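Local structure of cyclin homolog (Herpesvirus saimiri, 2F2C) at residues L173-L185 with G196-E208. The protein is a viral D-type cyclin homolog that modulates the host cell cycle and may contribute to cell transformation and rapid T-cell proliferation in latent infection. Sequence-based numbering, arbitrary orientation.
Sequences LYEAASTTICKAL and GLICAGGLLTTIE
Thr206 is the knob of this helix pair, set into a hole made by Leu173, Ala176, Ala177 and Thr180 of helix 173-184. Its two branches split the work. CG2, anti to the backbone N, lies 3.5 Å from Ala176 CB and also touches Leu173 CD1. OG1, beside the backbone N (chi1 -66°), rests against Ala177, 3.4 Å from Ala177 CA, while turning back to give its proton to Gly202 O of its own helix at 2.9 Å. Thr206 N binds that same carbonyl from the opposite face of its plane. Thr180 runs past Thr206 in the reverse direction, and its OG1 bonds to Ala176 O from above the carbonyl plane.

One turn after Ala177, and one turn before Thr206 on the partner, Ile181 lies over Gly202, with Ile181 CG1 3.8 Å from Gly202 CA; the bare glycine backbone lets the axes close to 8.5 Å. Ile181 CD1 rests on the backbone and SG of Cys199, whereas Ile181 CG2 meets Ile198 CG2 at 4.0 Å, the two side chains slanting across each other. One turn beyond Cys199, Leu203 CD1 packs on Ala177 CB.

The helices, inclined at 123°, belong to the C-terminal viral cyclin domain, where Leu156 of helix 156-162 also touches Ala177 and Ile181. With each threonine hydroxyl bonded within its own helix, apolar contact and close fit hold the pair together.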
loop_
_atom_site.group_PDB
_atom_site.type_symbol
_atom_site.label_atom_id
_atom_site.label_comp_id
_atom_site.label_asym_id
_atom_site.label_seq_id
_atom_site.Cartn_x
_atom_site.Cartn_y
_atom_site.Cartn_z
ATOM N N LEU A 173 4.351 22.070 5.130
ATOM C CA LEU A 173 2.914 22.181 4.895
ATOM C C LEU A 173 2.302 20.869 5.276
ATOM O O LEU A 173 1.306 20.827 5.987
ATOM C CB LEU A 173 2.621 22.502 3.426
ATOM C CG LEU A 173 1.626 23.620 3.085
ATOM C CD1 LEU A 173 1.876 24.869 3.901
ATOM C CD2 LEU A 173 1.718 23.957 1.610
ATOM N N TYR A 174 2.946 19.800 4.823
ATOM C CA TYR A 174 2.511 18.454 5.115
ATOM C C TYR A 174 2.407 18.285 6.612
ATOM O O TYR A 174 1.392 17.817 7.131
ATOM C CB TYR A 174 3.494 17.407 4.557
ATOM C CG TYR A 174 2.897 16.041 4.627
ATOM C CD1 TYR A 174 2.044 15.616 3.629
ATOM C CD2 TYR A 174 3.104 15.205 5.725
ATOM C CE1 TYR A 174 1.443 14.399 3.680
ATOM C CE2 TYR A 174 2.500 13.964 5.788
ATOM C CZ TYR A 174 1.663 13.578 4.750
ATOM O OH TYR A 174 0.999 12.377 4.730
ATOM N N GLU A 175 3.486 18.670 7.284
ATOM C CA GLU A 175 3.637 18.548 8.727
ATOM C C GLU A 175 2.492 19.224 9.502
ATOM O O GLU A 175 1.805 18.569 10.292
ATOM C CB GLU A 175 5.008 19.114 9.132
ATOM C CG GLU A 175 5.460 18.796 10.557
ATOM C CD GLU A 175 5.075 17.386 11.008
ATOM O OE1 GLU A 175 5.434 16.384 10.307
ATOM O OE2 GLU A 175 4.400 17.288 12.069
ATOM N N ALA A 176 2.281 20.515 9.252
ATOM C CA ALA A 176 1.200 21.265 9.883
ATOM C C ALA A 176 -0.210 20.750 9.509
ATOM O O ALA A 176 -1.068 20.550 10.389
ATOM C CB ALA A 176 1.327 22.745 9.558
ATOM N N ALA A 177 -0.449 20.528 8.222
ATOM C CA ALA A 177 -1.786 20.163 7.791
ATOM C C ALA A 177 -2.246 18.781 8.254
ATOM O O ALA A 177 -3.428 18.607 8.566
ATOM C CB ALA A 177 -1.955 20.339 6.285
ATOM N N SER A 178 -1.343 17.804 8.310
ATOM C CA SER A 178 -1.733 16.480 8.828
ATOM C C SER A 178 -2.045 16.523 10.333
ATOM O O SER A 178 -2.977 15.858 10.794
ATOM C CB SER A 178 -0.727 15.366 8.486
ATOM O OG SER A 178 0.604 15.678 8.830
ATOM N N THR A 179 -1.289 17.327 11.083
ATOM C CA THR A 179 -1.563 17.513 12.498
ATOM C C THR A 179 -2.963 18.089 12.642
ATOM O O THR A 179 -3.785 17.559 13.392
ATOM C CB THR A 179 -0.547 18.465 13.139
ATOM O OG1 THR A 179 0.780 17.988 12.908
ATOM C CG2 THR A 179 -0.679 18.429 14.662
ATOM N N THR A 180 -3.220 19.170 11.909
ATOM C CA THR A 180 -4.534 19.803 11.834
ATOM C C THR A 180 -5.662 18.836 11.420
ATOM O O THR A 180 -6.724 18.784 12.064
ATOM C CB THR A 180 -4.460 20.988 10.863
ATOM O OG1 THR A 180 -3.464 21.915 11.315
ATOM C CG2 THR A 180 -5.763 21.790 10.880
ATOM N N ILE A 181 -5.441 18.067 10.357
ATOM C CA ILE A 181 -6.466 17.101 9.949
ATOM C C ILE A 181 -6.713 16.040 11.045
ATOM O O ILE A 181 -7.866 15.836 11.455
ATOM C CB ILE A 181 -6.158 16.487 8.568
ATOM C CG1 ILE A 181 -6.479 17.494 7.475
ATOM C CG2 ILE A 181 -7.002 15.300 8.332
ATOM C CD1 ILE A 181 -5.540 17.421 6.296
ATOM N N CYS A 182 -5.632 15.418 11.541
ATOM C CA CYS A 182 -5.741 14.403 12.597
ATOM C C CYS A 182 -6.454 14.868 13.855
ATOM O O CYS A 182 -7.127 14.069 14.483
ATOM C CB CYS A 182 -4.398 13.836 12.974
ATOM S SG CYS A 182 -3.708 12.735 11.734
ATOM N N LYS A 183 -6.330 16.132 14.245
ATOM C CA LYS A 183 -7.077 16.564 15.431
ATOM C C LYS A 183 -8.561 16.787 15.121
ATOM O O LYS A 183 -9.416 16.304 15.859
ATOM C CB LYS A 183 -6.459 17.784 16.103
ATOM C CG LYS A 183 -5.233 17.477 16.980
ATOM C CD LYS A 183 -4.994 18.605 17.975
ATOM C CE LYS A 183 -3.833 18.311 18.919
ATOM N NZ LYS A 183 -2.492 18.614 18.345
ATOM N N ALA A 184 -8.868 17.480 14.018
ATOM C CA ALA A 184 -10.262 17.717 13.584
ATOM C C ALA A 184 -11.111 16.447 13.565
ATOM O O ALA A 184 -12.241 16.458 14.042
ATOM C CB ALA A 184 -10.293 18.398 12.224
ATOM N N LEU A 185 -10.541 15.353 13.045
ATOM C CA LEU A 185 -11.228 14.050 12.934
ATOM C C LEU A 185 -11.765 13.496 14.254
ATOM O O LEU A 185 -12.482 12.499 14.246
ATOM C CB LEU A 185 -10.314 13.001 12.292
ATOM C CG LEU A 185 -10.290 13.019 10.769
ATOM C CD1 LEU A 185 -9.036 12.407 10.239
ATOM C CD2 LEU A 185 -11.487 12.311 10.204
ATOM N N GLY A 196 -11.530 14.027 0.787
ATOM C CA GLY A 196 -10.912 15.085 0.000
ATOM C C GLY A 196 -11.294 16.450 0.529
ATOM O O GLY A 196 -10.472 17.351 0.550
ATOM N N LEU A 197 -12.544 16.612 0.955
ATOM C CA LEU A 197 -12.967 17.881 1.535
ATOM C C LEU A 197 -12.297 18.161 2.885
ATOM O O LEU A 197 -11.732 19.247 3.078
ATOM C CB LEU A 197 -14.491 17.971 1.644
ATOM C CG LEU A 197 -15.201 18.363 0.346
ATOM C CD1 LEU A 197 -16.714 18.268 0.509
ATOM C CD2 LEU A 197 -14.763 19.753 -0.143
ATOM N N ILE A 198 -12.351 17.196 3.808
ATOM C CA ILE A 198 -11.614 17.324 5.068
ATOM C C ILE A 198 -10.190 17.831 4.799
ATOM O O ILE A 198 -9.743 18.808 5.409
ATOM C CB ILE A 198 -11.548 15.987 5.803
ATOM C CG1 ILE A 198 -12.944 15.430 6.080
ATOM C CG2 ILE A 198 -10.733 16.125 7.091
ATOM C CD1 ILE A 198 -12.913 13.934 6.410
ATOM N N CYS A 199 -9.500 17.174 3.861
ATOM C CA CYS A 199 -8.134 17.529 3.492
ATOM C C CYS A 199 -8.000 18.933 2.950
ATOM O O CYS A 199 -7.206 19.689 3.457
ATOM C CB CYS A 199 -7.577 16.577 2.453
ATOM S SG CYS A 199 -5.836 16.971 2.152
ATOM N N ALA A 200 -8.737 19.257 1.892
ATOM C CA ALA A 200 -8.848 20.632 1.401
ATOM C C ALA A 200 -8.927 21.645 2.547
ATOM O O ALA A 200 -8.187 22.629 2.570
ATOM C CB ALA A 200 -10.099 20.785 0.483
ATOM N N GLY A 201 -9.840 21.400 3.482
ATOM C CA GLY A 201 -10.045 22.283 4.613
ATOM C C GLY A 201 -8.808 22.359 5.492
ATOM O O GLY A 201 -8.363 23.460 5.844
ATOM N N GLY A 202 -8.240 21.203 5.838
ATOM C CA GLY A 202 -7.026 21.184 6.631
ATOM C C GLY A 202 -5.943 22.073 6.034
ATOM O O GLY A 202 -5.169 22.700 6.748
ATOM N N LEU A 203 -5.905 22.145 4.715
ATOM C CA LEU A 203 -4.808 22.772 4.018
ATOM C C LEU A 203 -5.025 24.268 4.013
ATOM O O LEU A 203 -4.083 25.053 4.218
ATOM C CB LEU A 203 -4.741 22.227 2.590
ATOM C CG LEU A 203 -3.406 22.090 1.875
ATOM C CD1 LEU A 203 -2.337 21.462 2.770
ATOM C CD2 LEU A 203 -3.602 21.222 0.653
ATOM N N LEU A 204 -6.275 24.659 3.794
ATOM C CA LEU A 204 -6.624 26.064 3.782
ATOM C C LEU A 204 -6.372 26.691 5.141
ATOM O O LEU A 204 -5.797 27.775 5.222
ATOM C CB LEU A 204 -8.074 26.272 3.356
ATOM C CG LEU A 204 -8.377 25.988 1.887
ATOM C CD1 LEU A 204 -9.871 25.767 1.702
ATOM C CD2 LEU A 204 -7.858 27.088 0.969
ATOM N N THR A 205 -6.800 26.002 6.199
ATOM C CA THR A 205 -6.595 26.446 7.579
ATOM C C THR A 205 -5.127 26.719 7.824
ATOM O O THR A 205 -4.764 27.790 8.335
ATOM C CB THR A 205 -7.037 25.351 8.555
ATOM O OG1 THR A 205 -8.289 24.809 8.123
ATOM C CG2 THR A 205 -7.332 25.943 9.942
ATOM N N THR A 206 -4.300 25.743 7.455
ATOM C CA THR A 206 -2.866 25.812 7.630
ATOM C C THR A 206 -2.276 27.017 6.891
ATOM O O THR A 206 -1.654 27.885 7.514
ATOM C CB THR A 206 -2.245 24.490 7.155
ATOM O OG1 THR A 206 -2.678 23.434 8.021
ATOM C CG2 THR A 206 -0.725 24.501 7.301
ATOM N N ILE A 207 -2.505 27.075 5.577
ATOM C CA ILE A 207 -2.056 28.202 4.733
ATOM C C ILE A 207 -2.401 29.592 5.317
ATOM O O ILE A 207 -1.598 30.531 5.227
ATOM C CB ILE A 207 -2.593 28.059 3.286
ATOM C CG1 ILE A 207 -1.946 26.873 2.577
ATOM C CG2 ILE A 207 -2.332 29.313 2.475
ATOM C CD1 ILE A 207 -2.688 26.462 1.320
ATOM N N GLU A 208 -3.580 29.709 5.923
ATOM C CA GLU A 208 -3.982 30.920 6.627
ATOM C C GLU A 208 -3.099 31.237 7.862
ATOM O O GLU A 208 -2.283 32.164 7.803
ATOM C CB GLU A 208 -5.454 30.814 7.010
ATOM C CG GLU A 208 -6.106 32.102 7.481
ATOM C CD GLU A 208 -7.426 31.835 8.173
ATOM O OE1 GLU A 208 -8.266 32.756 8.251
ATOM O OE2 GLU A 208 -7.626 30.695 8.645
#